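Local coordinates for protein YibA (Escherichia coli, PDB 1OYZ) that is of unknown function, though tentatively linked to oxidoreductase activity, and folds as an all-helical solenoid containing HEAT repeats, at residues A44-Q48 with F76-K82; R108-E113 with V144-F150; F197-L201 with E211-L216; I161-I165 with Y188-I193. All blocks are in the same frame, centred on the assembly; numbering follows the deposited sequence.

Contact 1: A44-Q48 with F76-K82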
# COMPACT_ATOMS: atom_id res chain seq x y z
N ALA A 44 2.60 20.40 -8.47
CA ALA A 44 2.19 19.26 -9.29
C ALA A 44 0.79 18.79 -8.90
O ALA A 44 0.01 18.39 -9.76
CB ALA A 44 3.20 18.11 -9.14
N ARG A 45 0.47 18.81 -7.61
CA ARG A 45 -0.87 18.36 -7.19
C ARG A 45 -1.92 19.28 -7.82
O ARG A 45 -2.93 18.81 -8.30
CB ARG A 45 -1.02 18.38 -5.66
CG ARG A 45 -0.20 17.32 -4.89
CD ARG A 45 -0.46 17.38 -3.36
NE ARG A 45 -1.87 17.12 -3.04
CZ ARG A 45 -2.52 17.63 -1.98
NH1 ARG A 45 -3.80 17.33 -1.78
NH2 ARG A 45 -1.90 18.43 -1.11
N VAL A 46 -1.67 20.59 -7.83
CA VAL A 46 -2.64 21.50 -8.42
C VAL A 46 -2.75 21.16 -9.89
O VAL A 46 -3.85 21.15 -10.46
CB VAL A 46 -2.22 22.96 -8.27
CG1 VAL A 46 -3.32 23.87 -8.81
CG2 VAL A 46 -1.94 23.28 -6.82
N LEU A 47 -1.62 20.84 -10.51
CA LEU A 47 -1.64 20.49 -11.93
C LEU A 47 -2.45 19.20 -12.17
O LEU A 47 -3.22 19.12 -13.13
CB LEU A 47 -0.20 20.36 -12.49
CG LEU A 47 0.55 21.70 -12.53
CD1 LEU A 47 1.95 21.58 -13.10
CD2 LEU A 47 -0.26 22.63 -13.37
N GLN A 48 -2.31 18.21 -11.29
CA GLN A 48 -3.07 16.97 -11.47
C GLN A 48 -4.56 17.26 -11.39
O GLN A 48 -5.36 16.61 -12.06
CB GLN A 48 -2.72 15.90 -10.41
CG GLN A 48 -1.30 15.30 -10.44
CD GLN A 48 -1.00 14.47 -9.17
OE1 GLN A 48 -1.37 14.87 -8.07
NE2 GLN A 48 -0.31 13.33 -9.32
N PHE A 76 4.81 11.60 -11.96
CA PHE A 76 3.86 11.78 -10.85
C PHE A 76 2.60 12.47 -11.38
O PHE A 76 1.48 12.00 -11.19
CB PHE A 76 4.49 12.62 -9.73
CG PHE A 76 3.55 12.98 -8.60
CD1 PHE A 76 2.98 11.98 -7.80
CD2 PHE A 76 3.28 14.32 -8.30
CE1 PHE A 76 2.17 12.31 -6.71
CE2 PHE A 76 2.46 14.67 -7.21
CZ PHE A 76 1.90 13.66 -6.41
N ILE A 77 2.79 13.60 -12.04
CA ILE A 77 1.66 14.34 -12.59
C ILE A 77 0.81 13.45 -13.46
O ILE A 77 -0.42 13.39 -13.33
CB ILE A 77 2.15 15.57 -13.40
CG1 ILE A 77 2.69 16.63 -12.45
CG2 ILE A 77 1.00 16.21 -14.15
CD1 ILE A 77 3.31 17.80 -13.14
N LEU A 78 1.48 12.72 -14.34
CA LEU A 78 0.84 11.83 -15.30
C LEU A 78 0.00 10.72 -14.66
O LEU A 78 -0.90 10.18 -15.29
CB LEU A 78 1.93 11.24 -16.21
CG LEU A 78 2.03 11.69 -17.68
CD1 LEU A 78 1.53 13.10 -17.86
CD2 LEU A 78 3.46 11.55 -18.19
N GLY A 79 0.27 10.37 -13.41
CA GLY A 79 -0.52 9.31 -12.79
C GLY A 79 -1.95 9.68 -12.42
O GLY A 79 -2.81 8.80 -12.30
N GLN A 80 -2.24 10.97 -12.25
CA GLN A 80 -3.60 11.35 -11.87
C GLN A 80 -4.29 12.45 -12.71
O GLN A 80 -5.50 12.63 -12.62
CB GLN A 80 -3.60 11.72 -10.37
CG GLN A 80 -3.30 10.51 -9.47
CD GLN A 80 -2.91 10.90 -8.06
OE1 GLN A 80 -3.74 11.37 -7.28
NE2 GLN A 80 -1.63 10.70 -7.71
N ILE A 81 -3.52 13.16 -13.53
CA ILE A 81 -4.07 14.22 -14.38
C ILE A 81 -5.04 13.61 -15.40
O ILE A 81 -4.88 12.47 -15.82
CB ILE A 81 -2.92 14.94 -15.12
CG1 ILE A 81 -3.36 16.32 -15.62
CG2 ILE A 81 -2.45 14.08 -16.30
CD1 ILE A 81 -2.19 17.21 -16.08
N LYS A 82 -6.05 14.38 -15.79
CA LYS A 82 -6.99 13.90 -16.79
C LYS A 82 -6.34 13.99 -18.18
O LYS A 82 -5.64 14.96 -18.49
CB LYS A 82 -8.29 14.71 -16.74
CG LYS A 82 -9.18 14.35 -15.55
CD LYS A 82 -10.56 15.00 -15.67
CE LYS A 82 -11.60 14.23 -14.88
NZ LYS A 82 -12.97 14.63 -15.32
O HOH W 1 -6.76 16.80 -14.43
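Gln-48 and Phe-76 meet because their first torsions bring them together. Gln-48 has CG anti to its carbonyl carbon, and the chain runs extended beyond CG, which carries the amide across to helix 68-80. Phe-76 has CG anti to its backbone N (chi1 174°), and its ring lies beneath that amide. The two helices, 37-50 and 68-80, are neighbours in an all-helical solenoid of HEAT-repeat type. Gln-48 NE2 sits 3.5 Å above the ring plane of Phe-76, over its centre, with amide and ring planes 39° apart. The same nitrogen donates to Phe-76 O at 2.9 Å. The donor stands above the carbonyl plane, and the N-H...O angle is 141°. Gly-79 N reaches this oxygen from the opposite face, so two donors grip it. With an alanine at Gln-48, Phe-76 O would probably lose one of these donors, and the ring face its amide.

Beside this the packing is apolar. Ala-44 CB lies at the ring edge and also meets Ile-77 CG1 at 3.7 Å. Leu-47 CD1 touches Ile-77 CD1 at 4.0 Å. Ile-81 packs on helix 53-63 as well. The far end of the contact is polar. Ile-81 CA points its hydrogen at Gln-48 O (3.6 Å). One water donates to Gln-48 O at 2.8 Å and accepts from Lys-82 N at 2.9 Å.

Contact 2: R108-E113 with V144-F150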
# COMPACT_ATOMS: atom_id res chain seq x y z
N ARG A 108 11.49 5.12 -11.15
CA ARG A 108 10.83 3.84 -11.38
C ARG A 108 9.68 3.64 -10.40
O ARG A 108 8.58 3.28 -10.81
CB ARG A 108 11.84 2.67 -11.31
CG ARG A 108 12.87 2.66 -12.46
CD ARG A 108 13.54 1.28 -12.69
NE ARG A 108 14.19 0.74 -11.49
CZ ARG A 108 15.33 1.21 -10.98
NH1 ARG A 108 15.95 2.23 -11.57
NH2 ARG A 108 15.85 0.67 -9.88
N ALA A 109 9.94 3.91 -9.12
CA ALA A 109 8.93 3.78 -8.06
C ALA A 109 7.69 4.66 -8.34
O ALA A 109 6.56 4.16 -8.35
CB ALA A 109 9.56 4.15 -6.68
N THR A 110 7.91 5.95 -8.60
CA THR A 110 6.81 6.88 -8.90
C THR A 110 6.03 6.41 -10.12
O THR A 110 4.79 6.37 -10.10
CB THR A 110 7.36 8.31 -9.16
OG1 THR A 110 7.95 8.80 -7.96
CG2 THR A 110 6.22 9.30 -9.60
N ALA A 111 6.74 6.03 -11.17
CA ALA A 111 6.08 5.58 -12.40
C ALA A 111 5.18 4.39 -12.15
O ALA A 111 4.06 4.35 -12.65
CB ALA A 111 7.11 5.27 -13.49
N ILE A 112 5.67 3.40 -11.40
CA ILE A 112 4.85 2.22 -11.07
C ILE A 112 3.60 2.71 -10.30
O ILE A 112 2.50 2.29 -10.58
CB ILE A 112 5.66 1.20 -10.17
CG1 ILE A 112 6.83 0.57 -10.95
CG2 ILE A 112 4.75 0.07 -9.71
CD1 ILE A 112 7.84 -0.17 -10.02
N GLU A 113 3.78 3.61 -9.33
CA GLU A 113 2.60 4.12 -8.61
C GLU A 113 1.64 4.83 -9.58
O GLU A 113 0.42 4.67 -9.48
CB GLU A 113 3.03 5.07 -7.47
CG GLU A 113 3.62 4.29 -6.28
CD GLU A 113 4.67 5.05 -5.48
OE1 GLU A 113 4.88 6.26 -5.73
OE2 GLU A 113 5.30 4.43 -4.60
N VAL A 144 11.09 0.58 -5.22
CA VAL A 144 10.42 -0.01 -6.38
C VAL A 144 9.60 -1.21 -6.00
O VAL A 144 8.45 -1.33 -6.41
CB VAL A 144 11.43 -0.43 -7.48
CG1 VAL A 144 10.72 -1.29 -8.51
CG2 VAL A 144 12.05 0.82 -8.16
N ARG A 145 10.19 -2.12 -5.23
CA ARG A 145 9.46 -3.30 -4.81
C ARG A 145 8.22 -2.86 -4.00
O ARG A 145 7.14 -3.39 -4.20
CB ARG A 145 10.36 -4.23 -3.99
CG ARG A 145 11.47 -4.86 -4.84
CD ARG A 145 12.00 -6.16 -4.26
NE ARG A 145 12.45 -6.00 -2.88
CZ ARG A 145 13.48 -5.26 -2.50
NH1 ARG A 145 14.19 -4.58 -3.39
NH2 ARG A 145 13.84 -5.23 -1.22
N ARG A 146 8.39 -1.87 -3.13
CA ARG A 146 7.26 -1.35 -2.34
C ARG A 146 6.18 -0.85 -3.29
O ARG A 146 5.02 -1.22 -3.16
CB ARG A 146 7.71 -0.18 -1.45
CG ARG A 146 6.68 0.26 -0.40
CD ARG A 146 7.19 1.49 0.35
NE ARG A 146 8.64 1.42 0.54
CZ ARG A 146 9.42 2.48 0.74
NH1 ARG A 146 8.90 3.70 0.77
NH2 ARG A 146 10.74 2.33 0.88
N ALA A 147 6.56 -0.01 -4.24
CA ALA A 147 5.58 0.53 -5.17
C ALA A 147 4.93 -0.61 -5.94
O ALA A 147 3.77 -0.53 -6.31
CB ALA A 147 6.25 1.54 -6.10
N THR A 148 5.67 -1.70 -6.14
CA THR A 148 5.12 -2.85 -6.86
C THR A 148 4.05 -3.48 -5.98
O THR A 148 2.99 -3.92 -6.47
CB THR A 148 6.21 -3.93 -7.18
OG1 THR A 148 7.27 -3.33 -7.93
CG2 THR A 148 5.63 -5.07 -8.00
N ALA A 149 4.29 -3.51 -4.67
CA ALA A 149 3.28 -4.10 -3.79
C ALA A 149 1.96 -3.33 -3.94
O ALA A 149 0.88 -3.92 -4.10
CB ALA A 149 3.76 -4.06 -2.32
N PHE A 150 2.05 -2.01 -3.91
CA PHE A 150 0.87 -1.17 -4.08
C PHE A 150 0.16 -1.48 -5.38
O PHE A 150 -1.06 -1.66 -5.42
CB PHE A 150 1.28 0.30 -4.09
CG PHE A 150 0.17 1.23 -4.45
CD1 PHE A 150 -1.01 1.24 -3.70
CD2 PHE A 150 0.27 2.06 -5.55
CE1 PHE A 150 -2.06 2.07 -4.04
CE2 PHE A 150 -0.77 2.89 -5.90
CZ PHE A 150 -1.94 2.89 -5.14
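Ile-112 and Val-144 make the tight part of this contact. Ile-112 CD1 lies 3.4 Å from Val-144 CG1, closer than usual for two carbons, and the side chains cross at about a right angle. Ile-112 has CG1 anti to its carbonyl carbon (chi1 -67°), which sends CD1 to Val-144 and leaves CG2 over the backbone of Ala-147, 3.6 Å from Ala-147 O. Val-144 turns its other methyl, CG2, to Arg-108 CB at 3.7 Å. Ala-147 is the small residue at the middle. Its CB comes within 3.5 Å of Ala-109 O. Ala-147 CB lies 4.1 Å from Ile-112 CB. Segments 108-113 and 144-150 are nearly parallel helices of the HEAT-type solenoid, their axes 4° apart and 8.3 Å at closest approach. Helix 126-136 also packs on this side, with Thr-136 touching both Ile-112 and Val-144.

The looser side is formed by Glu-113 and Phe-150, both partly exposed. Glu-113 CG is 4.1 Å from Phe-150 CD2, and the carboxylate and ring planes stand 72° apart. Glu-113 OE2 rests against Ala-147 CB at 3.4 Å. Arg-108 is partly exposed too. Its guanidinium stays obliquely near Val-144 CG2, held by the backbone oxygen of Asp-102 and the carboxylate of Asp-139.

No hydrogen bond crosses between the two segments. The helices are joined by van der Waals packing, mainly of short and branched side chains, with Glu-113, Phe-150 and Arg-108 at the margin. The charge of Arg-108 is met outside both segments, while its CB packs on Val-144.

Contact 3: F197-L201 with E211-L216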
# COMPACT_ATOMS: atom_id res chain seq x y z
N PHE A 197 3.11 -17.11 6.73
CA PHE A 197 2.56 -16.40 7.86
C PHE A 197 3.08 -16.99 9.19
O PHE A 197 3.47 -16.22 10.08
CB PHE A 197 1.03 -16.40 7.80
CG PHE A 197 0.45 -15.36 6.86
CD1 PHE A 197 1.28 -14.63 6.02
CD2 PHE A 197 -0.90 -15.12 6.84
CE1 PHE A 197 0.76 -13.66 5.16
CE2 PHE A 197 -1.44 -14.15 5.98
CZ PHE A 197 -0.61 -13.41 5.14
N VAL A 198 3.11 -18.33 9.32
CA VAL A 198 3.60 -18.96 10.56
C VAL A 198 5.01 -18.43 10.86
O VAL A 198 5.33 -18.03 11.98
CB VAL A 198 3.61 -20.54 10.43
CG1 VAL A 198 4.37 -21.17 11.59
CG2 VAL A 198 2.18 -21.07 10.37
N GLU A 199 5.85 -18.35 9.82
CA GLU A 199 7.21 -17.85 10.00
C GLU A 199 7.19 -16.40 10.40
O GLU A 199 8.05 -15.94 11.16
CB GLU A 199 8.02 -18.00 8.71
CG GLU A 199 8.15 -19.44 8.25
CD GLU A 199 8.81 -20.32 9.32
OE1 GLU A 199 8.61 -21.56 9.30
OE2 GLU A 199 9.54 -19.76 10.16
N MSE A 200 6.23 -15.66 9.89
CA MSE A 200 6.15 -14.23 10.22
C MSE A 200 5.77 -14.01 11.68
O MSE A 200 5.95 -12.92 12.23
CB MSE A 200 5.20 -13.52 9.24
CG MSE A 200 5.82 -13.50 7.87
SE MSE A 200 4.67 -13.08 6.38
CE MSE A 200 5.59 -11.42 5.88
N LEU A 201 5.24 -15.06 12.32
CA LEU A 201 4.93 -14.92 13.74
C LEU A 201 6.21 -14.52 14.45
O LEU A 201 6.15 -13.87 15.49
CB LEU A 201 4.40 -16.21 14.31
CG LEU A 201 3.01 -16.47 13.72
CD1 LEU A 201 2.40 -17.73 14.35
CD2 LEU A 201 2.13 -15.25 13.99
N GLU A 211 -0.24 -8.69 11.11
CA GLU A 211 -0.93 -9.17 9.90
C GLU A 211 -0.88 -10.71 9.79
O GLU A 211 -1.84 -11.34 9.31
CB GLU A 211 -0.32 -8.54 8.63
CG GLU A 211 -0.63 -7.00 8.41
CD GLU A 211 -2.08 -6.69 8.07
OE1 GLU A 211 -2.68 -7.56 7.38
OE2 GLU A 211 -2.63 -5.58 8.42
N ALA A 212 0.23 -11.32 10.22
CA ALA A 212 0.37 -12.78 10.18
C ALA A 212 -0.65 -13.39 11.15
O ALA A 212 -1.35 -14.36 10.82
CB ALA A 212 1.80 -13.19 10.59
N ILE A 213 -0.75 -12.81 12.33
CA ILE A 213 -1.71 -13.28 13.32
C ILE A 213 -3.14 -13.17 12.81
O ILE A 213 -3.92 -14.13 12.93
CB ILE A 213 -1.58 -12.48 14.63
CG1 ILE A 213 -0.25 -12.84 15.30
CG2 ILE A 213 -2.77 -12.79 15.55
CD1 ILE A 213 0.17 -11.94 16.39
N ILE A 214 -3.51 -12.03 12.22
CA ILE A 214 -4.89 -11.94 11.75
C ILE A 214 -5.05 -12.86 10.54
O ILE A 214 -6.08 -13.52 10.37
CB ILE A 214 -5.33 -10.46 11.40
CG1 ILE A 214 -5.20 -10.21 9.93
CG2 ILE A 214 -4.49 -9.43 12.14
CD1 ILE A 214 -6.53 -10.32 9.26
N GLY A 215 -4.03 -12.93 9.70
CA GLY A 215 -4.11 -13.81 8.55
C GLY A 215 -4.28 -15.27 8.94
O GLY A 215 -5.14 -15.99 8.40
N LEU A 216 -3.47 -15.74 9.88
CA LEU A 216 -3.58 -17.13 10.29
C LEU A 216 -4.90 -17.38 10.99
O LEU A 216 -5.53 -18.40 10.77
CB LEU A 216 -2.39 -17.55 11.17
CG LEU A 216 -1.11 -17.68 10.33
CD1 LEU A 216 0.13 -17.77 11.19
CD2 LEU A 216 -1.24 -18.90 9.45
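Leu-216 packs into the side of helix 191-200, against Phe-197, Val-198 and Leu-201. From CB the chain leads to CG, which is anti to the carbonyl carbon (chi1 -73°) and lies 3.6 Å from Phe-197 CB. There it forks. CD1 meets backbone at Val-198 N, 3.6 Å away, and reaches tip to tip toward Leu-201 CD1 at 3.9 Å. CD2 lies against Phe-197 CB at 3.8 Å, with Val-198 CG2 a little farther off. Cutting Leu-216 back to alanine is likely to open a gap between Phe-197, Val-198 and Leu-201, and to leave Leu-201 CD1 without its contact to this side chain.

One turn earlier, Ala-212 CB fits close to Phe-197 O (3.5 Å) and Met-200 CB (3.7 Å). Met-200 is modelled as selenomethionine; its CB makes the contact, while its selenium end leads away. The Phe-197 ring has Ala-212 CA over one face, offset toward the rim. Its CE2 comes 3.7 Å from Gly-215 CA, where a side chain on the glycine would collide with the ring. Leu-201 CD2 completes the packing on Ile-213 CG1.

The contact joins two consecutive helices of the solenoid, 191-200 and 206-218. Phe-197 also touches helices 161-168 and 173-186 through Leu-168 and Ile-183. On another side, Leu-201 and Ile-213 both pack on Val-227 of helix 225-232.

Contact 4: I161-I165 with Y188-I193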
# COMPACT_ATOMS: atom_id res chain seq x y z
N ILE A 161 -0.18 -13.79 -6.98
CA ILE A 161 0.10 -14.57 -5.78
C ILE A 161 1.56 -14.91 -5.59
O ILE A 161 2.15 -14.59 -4.57
CB ILE A 161 -0.74 -15.86 -5.78
CG1 ILE A 161 -2.19 -15.46 -5.51
CG2 ILE A 161 -0.17 -16.88 -4.75
CD1 ILE A 161 -3.18 -16.61 -5.44
N PRO A 162 2.16 -15.55 -6.58
CA PRO A 162 3.57 -15.92 -6.51
C PRO A 162 4.46 -14.70 -6.21
O PRO A 162 5.42 -14.80 -5.46
CB PRO A 162 3.83 -16.51 -7.89
CG PRO A 162 2.47 -17.07 -8.29
CD PRO A 162 1.54 -16.00 -7.84
N LEU A 163 4.12 -13.56 -6.80
CA LEU A 163 4.90 -12.34 -6.58
C LEU A 163 4.73 -11.96 -5.11
O LEU A 163 5.70 -11.70 -4.40
CB LEU A 163 4.38 -11.22 -7.49
CG LEU A 163 4.38 -11.50 -9.01
CD1 LEU A 163 4.06 -10.17 -9.70
CD2 LEU A 163 5.75 -12.04 -9.52
N LEU A 164 3.48 -11.92 -4.69
CA LEU A 164 3.09 -11.64 -3.32
C LEU A 164 3.89 -12.50 -2.34
O LEU A 164 4.48 -12.00 -1.38
CB LEU A 164 1.59 -11.93 -3.17
CG LEU A 164 0.68 -10.70 -2.97
CD1 LEU A 164 1.39 -9.44 -3.41
CD2 LEU A 164 -0.62 -10.91 -3.73
N ILE A 165 3.96 -13.80 -2.62
CA ILE A 165 4.70 -14.71 -1.77
C ILE A 165 6.16 -14.29 -1.70
O ILE A 165 6.73 -14.24 -0.61
CB ILE A 165 4.56 -16.17 -2.28
CG1 ILE A 165 3.12 -16.63 -2.08
CG2 ILE A 165 5.50 -17.10 -1.53
CD1 ILE A 165 2.85 -18.04 -2.56
N TYR A 188 -6.47 -14.46 -0.09
CA TYR A 188 -5.75 -15.48 -0.83
C TYR A 188 -5.27 -16.53 0.17
O TYR A 188 -4.85 -16.20 1.28
CB TYR A 188 -4.56 -14.84 -1.55
CG TYR A 188 -4.96 -13.91 -2.66
CD1 TYR A 188 -4.06 -12.95 -3.14
CD2 TYR A 188 -6.23 -13.99 -3.26
CE1 TYR A 188 -4.42 -12.09 -4.19
CE2 TYR A 188 -6.59 -13.14 -4.30
CZ TYR A 188 -5.68 -12.19 -4.76
OH TYR A 188 -6.05 -11.33 -5.79
N ASP A 189 -5.33 -17.79 -0.21
CA ASP A 189 -4.90 -18.83 0.72
C ASP A 189 -4.38 -20.08 0.04
O ASP A 189 -4.91 -20.54 -0.97
CB ASP A 189 -6.06 -19.15 1.67
CG ASP A 189 -5.66 -20.06 2.83
OD1 ASP A 189 -4.45 -20.13 3.17
OD2 ASP A 189 -6.58 -20.68 3.41
N ASN A 190 -3.29 -20.60 0.60
CA ASN A 190 -2.66 -21.82 0.13
C ASN A 190 -1.58 -22.20 1.14
O ASN A 190 -1.21 -21.41 2.02
CB ASN A 190 -2.06 -21.67 -1.29
CG ASN A 190 -0.99 -20.61 -1.37
OD1 ASN A 190 -0.01 -20.61 -0.62
ND2 ASN A 190 -1.15 -19.71 -2.33
N SER A 191 -1.08 -23.42 1.02
CA SER A 191 -0.10 -23.90 1.96
C SER A 191 1.10 -22.94 2.09
O SER A 191 1.58 -22.69 3.19
CB SER A 191 0.36 -25.29 1.53
OG SER A 191 1.48 -25.68 2.29
N ASP A 192 1.56 -22.40 0.96
CA ASP A 192 2.69 -21.50 0.98
C ASP A 192 2.48 -20.22 1.78
O ASP A 192 3.38 -19.77 2.50
CB ASP A 192 3.09 -21.14 -0.45
CG ASP A 192 3.57 -22.35 -1.26
OD1 ASP A 192 2.75 -23.26 -1.56
OD2 ASP A 192 4.77 -22.37 -1.58
N ILE A 193 1.31 -19.62 1.64
CA ILE A 193 1.03 -18.38 2.35
C ILE A 193 0.88 -18.70 3.83
O ILE A 193 1.39 -17.98 4.68
CB ILE A 193 -0.24 -17.69 1.78
CG1 ILE A 193 -1.47 -18.55 1.97
CG2 ILE A 193 -0.06 -17.41 0.29
CD1 ILE A 193 -2.16 -18.35 3.33
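Tyr-188 is the first residue of segment 188-193 to touch helix 161-168. Its ring takes Ile-161 over one face, with Ile-161 CG1 3.9 Å from Tyr-188 CD1. Leu-164 comes to the edge of the same ring, its CD2 4.0 Å from Tyr-188 CE1. The two aliphatic chains thus meet the tyrosine from different directions. Asp-189 turns away from helix 161-168 and forms a salt bridge with Arg-194.

Asn-190 comes next, at the N-cap of helix 191-200. Its CG lies between the backbone N and the carbonyl carbon (chi1 61°), which turns OD1 back over the first turn. There OD1 accepts from Ile-193 N at 2.8 Å, with an N-H...O angle of 153°. The donor is tilted 29° from the carbonyl plane of the side chain. The other end of the amide, Asn-190 ND2, lies 3.9 Å from Ile-161 CG2, where the two side chains slide past each other in opposite directions.

Beyond Ser-191, Asp-192 offers its CB to Ile-165 CD1 at 3.8 Å. Ile-193 closes the walk. Its CG2 meets Ile-165 CG1 at 4.0 Å, and the two isoleucines cross at about a right angle. Ile-165 therefore lies against the capped first turn.

The contact is partly buried. It packs a side-chain-capped helix start, with the loop leading into it, against the start of an earlier helix. An Asn N-cap starts helix 191-200, and its first turn packs on helix 161-168 of the HEAT-repeat region.

How the contacts relate
From the N terminus, contact 1 comes first and closes a loop of 27 residues between helices 37-50 and 68-80. Contact 2 closes the next, of 30 residues, between helices 105-121 and 142-153. These two touch where Phe-76 packs on Thr-110. Contact 4 follows along the chain, joining helix 161-168 to the start of helix 191-200. Contact 3 then ties that same helix to helix 206-218 across only nine residues. All four are in series; none nests or crosses. Contacts 3 and 4 lie about 13 Å apart between centres. Contact 1 lies across the chain's centre from both, so the series extends along the solenoid.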